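Local coordinates for protein tRNA (cytosine(72)-C(5))-methyltransferase (Pyrococcus horikoshii, PDB 5ZVE) that methylates the C5 position of cytosine 72 in several tRNAs, using S-adenosyl-L-methionine as the methyl donor, at residues F84-A98 with E124-I137. Residues are numbered along the deposited sequence; the frame is centred on the assembly and turned at random.
Sequences FEPKLPVVVANKYAA and EVQIRDPKGLLVGI
V90, V91 and V92 pair in parallel with Q126, I127 and R128, strand axes approaching to 4.7 Å at 30°, joined by four backbone hydrogen bonds (Q126 N to P89 O, V91 N to Q126 O, R128 N to V91 O, A93 N to R128 O). This is the parallel pair within the otherwise antiparallel sheet of the PUA domain, where hairpin 124-137 turns back at D129-G132. On one face Q126 carries the contact. Its CG sits between the backbone N and carbonyl carbon (chi1 67°), and the extended chain brings the amide across the P86 ring, P86 CG 3.4 Å from Q126 OE1. Q126 NE2 donates to L88 O at 3.0 Å, a nearly straight bond (163°) with L88 O close to the Q126 amide plane, while OE1 takes both NE and NH2 of R128 side-on. At Q126 an alanine would probably leave L88 O without this donor and the R128 guanidinium less firmly oriented. On the opposite face V91 CG2 meets V125 CG2 at 3.9 Å, and I127 CG2 meets A93 CB; L107 covers V91, A93 and I127. Before strand 90-93, the F84 ring meets strand 134-140, I137 CD1 lying in plane at its rim, 3.4 Å from F84 CE2.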
ATOM      1  N   PHE A  84     -22.876 -14.632  -8.896  1.00 40.17           N
ATOM      2  CA  PHE A  84     -23.988 -13.837  -9.419  1.00 40.10           C
ATOM      3  C   PHE A  84     -23.882 -13.597 -10.926  1.00 36.83           C
ATOM      4  O   PHE A  84     -22.858 -13.125 -11.420  1.00 39.37           O
ATOM      5  CB  PHE A  84     -24.074 -12.494  -8.692  1.00 34.45           C
ATOM      6  CG  PHE A  84     -25.244 -11.647  -9.116  1.00 37.42           C
ATOM      7  CD1 PHE A  84     -26.516 -12.190  -9.198  1.00 34.68           C
ATOM      8  CD2 PHE A  84     -25.073 -10.313  -9.436  1.00 34.41           C
ATOM      9  CE1 PHE A  84     -27.595 -11.416  -9.585  1.00 33.62           C
ATOM     10  CE2 PHE A  84     -26.148  -9.539  -9.828  1.00 31.24           C
ATOM     11  CZ  PHE A  84     -27.409 -10.090  -9.902  1.00 33.63           C
ATOM     12  N   GLU A  85     -24.943 -13.937 -11.650  1.00 40.25           N
ATOM     13  CA  GLU A  85     -24.991 -13.741 -13.097  1.00 39.18           C
ATOM     14  C   GLU A  85     -26.112 -12.786 -13.474  1.00 35.43           C
ATOM     15  O   GLU A  85     -27.211 -13.217 -13.826  1.00 38.68           O
ATOM     16  CB  GLU A  85     -25.173 -15.069 -13.830  1.00 38.98           C
ATOM     17  CG  GLU A  85     -24.028 -16.045 -13.647  1.00 42.87           C
ATOM     18  CD  GLU A  85     -23.598 -16.679 -14.959  1.00 52.62           C
ATOM     19  OE1 GLU A  85     -24.434 -16.757 -15.888  1.00 44.46           O
ATOM     20  OE2 GLU A  85     -22.424 -17.097 -15.060  1.00 49.94           O
ATOM     21  N   PRO A  86     -25.838 -11.478 -13.395  1.00 31.80           N
ATOM     22  CA  PRO A  86     -26.860 -10.485 -13.728  1.00 35.62           C
ATOM     23  C   PRO A  86     -27.295 -10.595 -15.184  1.00 34.75           C
ATOM     24  O   PRO A  86     -26.463 -10.850 -16.049  1.00 37.31           O
ATOM     25  CB  PRO A  86     -26.153  -9.151 -13.465  1.00 32.44           C
ATOM     26  CG  PRO A  86     -24.699  -9.461 -13.568  1.00 28.82           C
ATOM     27  CD  PRO A  86     -24.541 -10.863 -13.071  1.00 32.67           C
ATOM     28  N   LYS A  87     -28.584 -10.417 -15.444  1.00 34.77           N
ATOM     29  CA  LYS A  87     -29.093 -10.442 -16.808  1.00 39.34           C
ATOM     30  C   LYS A  87     -29.004  -9.042 -17.391  1.00 34.50           C
ATOM     31  O   LYS A  87     -30.007  -8.350 -17.535  1.00 31.82           O
ATOM     32  CB  LYS A  87     -30.528 -10.954 -16.841  1.00 47.65           C
ATOM     33  CG  LYS A  87     -30.672 -12.357 -16.283  1.00 54.74           C
ATOM     34  CD  LYS A  87     -29.857 -13.352 -17.093  1.00 52.25           C
ATOM     35  CE  LYS A  87     -30.213 -14.784 -16.725  1.00 61.50           C
ATOM     36  NZ  LYS A  87     -31.671 -15.057 -16.894  1.00 69.97           N
ATOM     37  N   LEU A  88     -27.788  -8.637 -17.733  1.00 32.33           N
ATOM     38  CA  LEU A  88     -27.505  -7.252 -18.070  1.00 27.26           C
ATOM     39  C   LEU A  88     -26.491  -7.185 -19.198  1.00 27.03           C
ATOM     40  O   LEU A  88     -25.639  -8.065 -19.317  1.00 24.50           O
ATOM     41  CB  LEU A  88     -26.969  -6.508 -16.841  1.00 23.72           C
ATOM     42  CG  LEU A  88     -27.882  -6.365 -15.623  1.00 30.88           C
ATOM     43  CD1 LEU A  88     -27.193  -5.575 -14.513  1.00 27.38           C
ATOM     44  CD2 LEU A  88     -29.185  -5.698 -16.031  1.00 24.72           C
ATOM     45  N   PRO A  89     -26.576  -6.142 -20.036  1.00 24.80           N
ATOM     46  CA  PRO A  89     -25.521  -5.949 -21.034  1.00 23.75           C
ATOM     47  C   PRO A  89     -24.176  -5.669 -20.355  1.00 23.29           C
ATOM     48  O   PRO A  89     -24.144  -5.082 -19.276  1.00 20.35           O
ATOM     49  CB  PRO A  89     -26.006  -4.738 -21.835  1.00 21.48           C
ATOM     50  CG  PRO A  89     -26.953  -4.032 -20.934  1.00 25.57           C
ATOM     51  CD  PRO A  89     -27.612  -5.099 -20.110  1.00 27.89           C
ATOM     52  N   VAL A  90     -23.081  -6.071 -20.989  1.00 21.88           N
ATOM     53  CA  VAL A  90     -21.772  -6.003 -20.353  1.00 21.16           C
ATOM     54  C   VAL A  90     -20.984  -4.767 -20.784  1.00 20.76           C
ATOM     55  O   VAL A  90     -20.894  -4.459 -21.974  1.00 23.00           O
ATOM     56  CB  VAL A  90     -20.940  -7.272 -20.664  1.00 21.66           C
ATOM     57  CG1 VAL A  90     -19.477  -7.095 -20.254  1.00 16.77           C
ATOM     58  CG2 VAL A  90     -21.556  -8.493 -19.993  1.00 18.86           C
ATOM     59  N   VAL A  91     -20.434  -4.055 -19.802  1.00 15.71           N
ATOM     60  CA  VAL A  91     -19.378  -3.084 -20.060  1.00 18.24           C
ATOM     61  C   VAL A  91     -18.055  -3.670 -19.575  1.00 20.25           C
ATOM     62  O   VAL A  91     -17.946  -4.113 -18.433  1.00 21.89           O
ATOM     63  CB  VAL A  91     -19.624  -1.732 -19.359  1.00 21.26           C
ATOM     64  CG1 VAL A  91     -18.467  -0.784 -19.633  1.00 21.21           C
ATOM     65  CG2 VAL A  91     -20.932  -1.116 -19.822  1.00 20.38           C
ATOM     66  N   VAL A  92     -17.058  -3.689 -20.452  1.00 23.06           N
ATOM     67  CA  VAL A  92     -15.742  -4.190 -20.082  1.00 18.25           C
ATOM     68  C   VAL A  92     -14.826  -3.025 -19.732  1.00 22.07           C
ATOM     69  O   VAL A  92     -14.540  -2.176 -20.575  1.00 21.38           O
ATOM     70  CB  VAL A  92     -15.110  -5.025 -21.207  1.00 22.82           C
ATOM     71  CG1 VAL A  92     -13.820  -5.672 -20.719  1.00 22.28           C
ATOM     72  CG2 VAL A  92     -16.084  -6.084 -21.699  1.00 17.10           C
ATOM     73  N   ALA A  93     -14.378  -2.987 -18.479  1.00 20.33           N
ATOM     74  CA  ALA A  93     -13.447  -1.964 -18.022  1.00 23.31           C
ATOM     75  C   ALA A  93     -12.032  -2.490 -18.157  1.00 23.41           C
ATOM     76  O   ALA A  93     -11.805  -3.686 -18.007  1.00 23.15           O
ATOM     77  CB  ALA A  93     -13.740  -1.573 -16.575  1.00 18.57           C
ATOM     78  N   ASN A  94     -11.081  -1.614 -18.456  1.00 26.08           N
ATOM     79  CA  ASN A  94      -9.693  -2.050 -18.486  1.00 26.43           C
ATOM     80  C   ASN A  94      -9.218  -2.391 -17.076  1.00 26.71           C
ATOM     81  O   ASN A  94      -9.897  -2.086 -16.094  1.00 26.90           O
ATOM     82  CB  ASN A  94      -8.784  -1.001 -19.152  1.00 28.44           C
ATOM     83  CG  ASN A  94      -8.635   0.285 -18.343  1.00 27.82           C
ATOM     84  OD1 ASN A  94      -8.362   0.268 -17.141  1.00 29.95           O
ATOM     85  ND2 ASN A  94      -8.792   1.415 -19.020  1.00 30.13           N
ATOM     86  N   LYS A  95      -8.056  -3.029 -17.000  1.00 28.17           N
ATOM     87  CA  LYS A  95      -7.519  -3.580 -15.761  1.00 33.38           C
ATOM     88  C   LYS A  95      -7.527  -2.575 -14.605  1.00 29.72           C
ATOM     89  O   LYS A  95      -7.869  -2.914 -13.471  1.00 30.01           O
ATOM     90  CB  LYS A  95      -6.093  -4.086 -16.011  1.00 32.04           C
ATOM     91  CG  LYS A  95      -5.356  -4.555 -14.780  1.00 43.77           C
ATOM     92  CD  LYS A  95      -4.075  -5.294 -15.156  1.00 45.34           C
ATOM     93  CE  LYS A  95      -2.870  -4.373 -15.122  1.00 48.16           C
ATOM     94  NZ  LYS A  95      -2.685  -3.769 -13.769  1.00 56.11           N
ATOM     95  N   TYR A  96      -7.163  -1.334 -14.902  1.00 28.35           N
ATOM     96  CA  TYR A  96      -7.029  -0.319 -13.867  1.00 29.45           C
ATOM     97  C   TYR A  96      -8.386   0.230 -13.429  1.00 29.12           C
ATOM     98  O   TYR A  96      -8.625   0.434 -12.239  1.00 27.49           O
ATOM     99  CB  TYR A  96      -6.129   0.814 -14.357  1.00 28.58           C
ATOM    100  CG  TYR A  96      -4.754   0.336 -14.765  1.00 40.87           C
ATOM    101  CD1 TYR A  96      -3.753   0.154 -13.819  1.00 46.94           C
ATOM    102  CD2 TYR A  96      -4.457   0.059 -16.094  1.00 43.35           C
ATOM    103  CE1 TYR A  96      -2.495  -0.287 -14.185  1.00 49.58           C
ATOM    104  CE2 TYR A  96      -3.199  -0.382 -16.468  1.00 48.40           C
ATOM    105  CZ  TYR A  96      -2.225  -0.553 -15.509  1.00 46.64           C
ATOM    106  OH  TYR A  96      -0.973  -0.991 -15.874  1.00 63.53           O
ATOM    107  N   ALA A  97      -9.269   0.470 -14.391  1.00 23.26           N
ATOM    108  CA  ALA A  97     -10.607   0.974 -14.090  1.00 31.48           C
ATOM    109  C   ALA A  97     -11.405  -0.038 -13.278  1.00 26.15           C
ATOM    110  O   ALA A  97     -12.141   0.327 -12.362  1.00 27.70           O
ATOM    111  CB  ALA A  97     -11.345   1.317 -15.376  1.00 26.99           C
ATOM    112  N   ALA A  98     -11.259  -1.311 -13.633  1.00 25.47           N
ATOM    113  CA  ALA A  98     -11.988  -2.389 -12.977  1.00 24.16           C
ATOM    114  C   ALA A  98     -11.670  -2.508 -11.488  1.00 22.04           C
ATOM    115  O   ALA A  98     -12.559  -2.778 -10.682  1.00 21.96           O
ATOM    116  CB  ALA A  98     -11.703  -3.697 -13.674  1.00 20.86           C
ATOM    117  N   GLU A 124     -29.406  -0.262 -17.193  1.00 26.47           N
ATOM    118  CA  GLU A 124     -28.686  -0.973 -16.157  1.00 24.39           C
ATOM    119  C   GLU A 124     -27.669  -1.910 -16.812  1.00 24.31           C
ATOM    120  O   GLU A 124     -28.007  -2.668 -17.723  1.00 22.49           O
ATOM    121  CB  GLU A 124     -29.652  -1.753 -15.267  1.00 23.29           C
ATOM    122  CG  GLU A 124     -29.008  -2.325 -14.023  1.00 33.21           C
ATOM    123  CD  GLU A 124     -29.955  -3.185 -13.211  1.00 42.94           C
ATOM    124  OE1 GLU A 124     -31.188  -3.035 -13.371  1.00 46.98           O
ATOM    125  OE2 GLU A 124     -29.463  -4.018 -12.418  1.00 46.41           O
ATOM    126  N   VAL A 125     -26.420  -1.842 -16.354  1.00 22.35           N
ATOM    127  CA  VAL A 125     -25.336  -2.617 -16.953  1.00 20.64           C
ATOM    128  C   VAL A 125     -24.474  -3.288 -15.894  1.00 22.51           C
ATOM    129  O   VAL A 125     -24.442  -2.871 -14.733  1.00 19.64           O
ATOM    130  CB  VAL A 125     -24.415  -1.746 -17.850  1.00 17.06           C
ATOM    131  CG1 VAL A 125     -25.218  -0.956 -18.878  1.00 21.76           C
ATOM    132  CG2 VAL A 125     -23.554  -0.824 -17.004  1.00 16.33           C
ATOM    133  N   GLN A 126     -23.769  -4.334 -16.306  1.00 19.33           N
ATOM    134  CA  GLN A 126     -22.811  -4.981 -15.430  1.00 21.94           C
ATOM    135  C   GLN A 126     -21.411  -4.671 -15.934  1.00 22.49           C
ATOM    136  O   GLN A 126     -21.185  -4.573 -17.140  1.00 19.04           O
ATOM    137  CB  GLN A 126     -23.052  -6.491 -15.363  1.00 21.21           C
ATOM    138  CG  GLN A 126     -22.789  -7.234 -16.668  1.00 22.58           C
ATOM    139  CD  GLN A 126     -22.930  -8.730 -16.509  1.00 22.92           C
ATOM    140  OE1 GLN A 126     -22.160  -9.362 -15.788  1.00 23.99           O
ATOM    141  NE2 GLN A 126     -23.921  -9.309 -17.180  1.00 26.25           N
ATOM    142  N   ILE A 127     -20.486  -4.472 -15.003  1.00 20.06           N
ATOM    143  CA  ILE A 127     -19.122  -4.123 -15.357  1.00 19.41           C
ATOM    144  C   ILE A 127     -18.177  -5.275 -15.045  1.00 23.28           C
ATOM    145  O   ILE A 127     -18.118  -5.764 -13.914  1.00 20.20           O
ATOM    146  CB  ILE A 127     -18.644  -2.865 -14.621  1.00 18.01           C
ATOM    147  CG1 ILE A 127     -19.585  -1.693 -14.914  1.00 22.21           C
ATOM    148  CG2 ILE A 127     -17.212  -2.524 -15.018  1.00 17.66           C
ATOM    149  CD1 ILE A 127     -19.335  -0.488 -14.048  1.00 20.99           C
ATOM    150  N   ARG A 128     -17.441  -5.700 -16.062  1.00 15.79           N
ATOM    151  CA  ARG A 128     -16.462  -6.763 -15.902  1.00 21.26           C
ATOM    152  C   ARG A 128     -15.074  -6.313 -16.327  1.00 20.48           C
ATOM    153  O   ARG A 128     -14.931  -5.450 -17.193  1.00 18.59           O
ATOM    154  CB  ARG A 128     -16.884  -7.994 -16.698  1.00 24.98           C
ATOM    155  CG  ARG A 128     -17.817  -8.893 -15.914  1.00 28.59           C
ATOM    156  CD  ARG A 128     -18.491  -9.889 -16.811  1.00 25.36           C
ATOM    157  NE  ARG A 128     -19.742 -10.381 -16.241  1.00 31.38           N
ATOM    158  CZ  ARG A 128     -19.832 -11.456 -15.467  1.00 27.86           C
ATOM    159  NH1 ARG A 128     -18.743 -12.152 -15.174  1.00 25.97           N
ATOM    160  NH2 ARG A 128     -21.009 -11.843 -14.996  1.00 28.65           N
ATOM    161  N   ASP A 129     -14.057  -6.890 -15.697  1.00 20.42           N
ATOM    162  CA  ASP A 129     -12.677  -6.628 -16.077  1.00 19.51           C
ATOM    163  C   ASP A 129     -12.368  -7.424 -17.350  1.00 22.94           C
ATOM    164  O   ASP A 129     -13.217  -8.210 -17.787  1.00 16.98           O
ATOM    165  CB  ASP A 129     -11.733  -6.953 -14.901  1.00 23.78           C
ATOM    166  CG  ASP A 129     -11.401  -8.435 -14.762  1.00 23.67           C
ATOM    167  OD1 ASP A 129     -12.032  -9.307 -15.398  1.00 22.29           O
ATOM    168  OD2 ASP A 129     -10.490  -8.725 -13.959  1.00 26.72           O
ATOM    169  N   PRO A 130     -11.172  -7.228 -17.955  1.00 21.19           N
ATOM    170  CA  PRO A 130     -10.933  -7.903 -19.240  1.00 21.71           C
ATOM    171  C   PRO A 130     -10.955  -9.435 -19.169  1.00 20.39           C
ATOM    172  O   PRO A 130     -11.028 -10.080 -20.209  1.00 20.36           O
ATOM    173  CB  PRO A 130      -9.538  -7.409 -19.638  1.00 21.50           C
ATOM    174  CG  PRO A 130      -9.395  -6.098 -18.954  1.00 22.29           C
ATOM    175  CD  PRO A 130     -10.092  -6.270 -17.640  1.00 19.20           C
ATOM    176  N   LYS A 131     -10.923  -9.998 -17.966  1.00 23.51           N
ATOM    177  CA  LYS A 131     -10.933 -11.447 -17.798  1.00 21.17           C
ATOM    178  C   LYS A 131     -12.264 -11.970 -17.258  1.00 24.69           C
ATOM    179  O   LYS A 131     -12.341 -13.104 -16.785  1.00 26.87           O
ATOM    180  CB  LYS A 131      -9.799 -11.878 -16.870  1.00 26.31           C
ATOM    181  CG  LYS A 131      -8.416 -11.593 -17.412  1.00 22.91           C
ATOM    182  CD  LYS A 131      -7.341 -12.068 -16.441  1.00 28.53           C
ATOM    183  CE  LYS A 131      -5.956 -11.693 -16.934  1.00 29.88           C
ATOM    184  NZ  LYS A 131      -4.877 -12.186 -16.036  1.00 38.44           N
ATOM    185  N   GLY A 132     -13.306 -11.146 -17.312  1.00 17.45           N
ATOM    186  CA  GLY A 132     -14.636 -11.609 -16.959  1.00 21.92           C
ATOM    187  C   GLY A 132     -15.010 -11.515 -15.490  1.00 23.07           C
ATOM    188  O   GLY A 132     -16.086 -11.972 -15.093  1.00 21.66           O
ATOM    189  N   LEU A 133     -14.133 -10.931 -14.679  1.00 18.47           N
ATOM    190  CA  LEU A 133     -14.437 -10.734 -13.265  1.00 18.25           C
ATOM    191  C   LEU A 133     -15.509  -9.658 -13.104  1.00 20.88           C
ATOM    192  O   LEU A 133     -15.335  -8.522 -13.547  1.00 20.63           O
ATOM    193  CB  LEU A 133     -13.173 -10.357 -12.485  1.00 16.97           C
ATOM    194  CG  LEU A 133     -13.338 -10.194 -10.971  1.00 23.37           C
ATOM    195  CD1 LEU A 133     -13.746 -11.508 -10.315  1.00 21.45           C
ATOM    196  CD2 LEU A 133     -12.063  -9.657 -10.351  1.00 22.14           C
ATOM    197  N   LEU A 134     -16.624 -10.020 -12.481  1.00 22.34           N
ATOM    198  CA  LEU A 134     -17.689  -9.055 -12.227  1.00 20.82           C
ATOM    199  C   LEU A 134     -17.290  -8.143 -11.070  1.00 21.68           C
ATOM    200  O   LEU A 134     -17.141  -8.596  -9.933  1.00 19.43           O
ATOM    201  CB  LEU A 134     -19.004  -9.769 -11.924  1.00 19.47           C
ATOM    202  CG  LEU A 134     -20.197  -8.875 -11.572  1.00 25.10           C
ATOM    203  CD1 LEU A 134     -20.573  -7.990 -12.754  1.00 22.76           C
ATOM    204  CD2 LEU A 134     -21.381  -9.720 -11.134  1.00 19.70           C
ATOM    205  N   VAL A 135     -17.123  -6.857 -11.359  1.00 17.13           N
ATOM    206  CA  VAL A 135     -16.601  -5.934 -10.359  1.00 18.83           C
ATOM    207  C   VAL A 135     -17.635  -4.918  -9.912  1.00 22.29           C
ATOM    208  O   VAL A 135     -17.442  -4.224  -8.914  1.00 17.66           O
ATOM    209  CB  VAL A 135     -15.364  -5.184 -10.885  1.00 22.97           C
ATOM    210  CG1 VAL A 135     -14.273  -6.175 -11.259  1.00 20.12           C
ATOM    211  CG2 VAL A 135     -15.731  -4.306 -12.074  1.00 19.95           C
ATOM    212  N   GLY A 136     -18.749  -4.849 -10.629  1.00 19.08           N
ATOM    213  CA  GLY A 136     -19.771  -3.882 -10.288  1.00 20.11           C
ATOM    214  C   GLY A 136     -20.952  -3.845 -11.229  1.00 22.04           C
ATOM    215  O   GLY A 136     -20.897  -4.350 -12.349  1.00 21.66           O
ATOM    216  N   ILE A 137     -22.030  -3.242 -10.738  1.00 23.28           N
ATOM    217  CA  ILE A 137     -23.263  -3.043 -11.485  1.00 21.46           C
ATOM    218  C   ILE A 137     -23.682  -1.586 -11.325  1.00 18.80           C
ATOM    219  O   ILE A 137     -23.480  -0.999 -10.270  1.00 22.29           O
ATOM    220  CB  ILE A 137     -24.377  -3.990 -10.992  1.00 19.92           C
ATOM    221  CG1 ILE A 137     -24.045  -5.429 -11.388  1.00 24.80           C
ATOM    222  CG2 ILE A 137     -25.720  -3.610 -11.582  1.00 23.96           C
ATOM    223  CD1 ILE A 137     -24.954  -6.441 -10.761  1.00 31.64           C
TER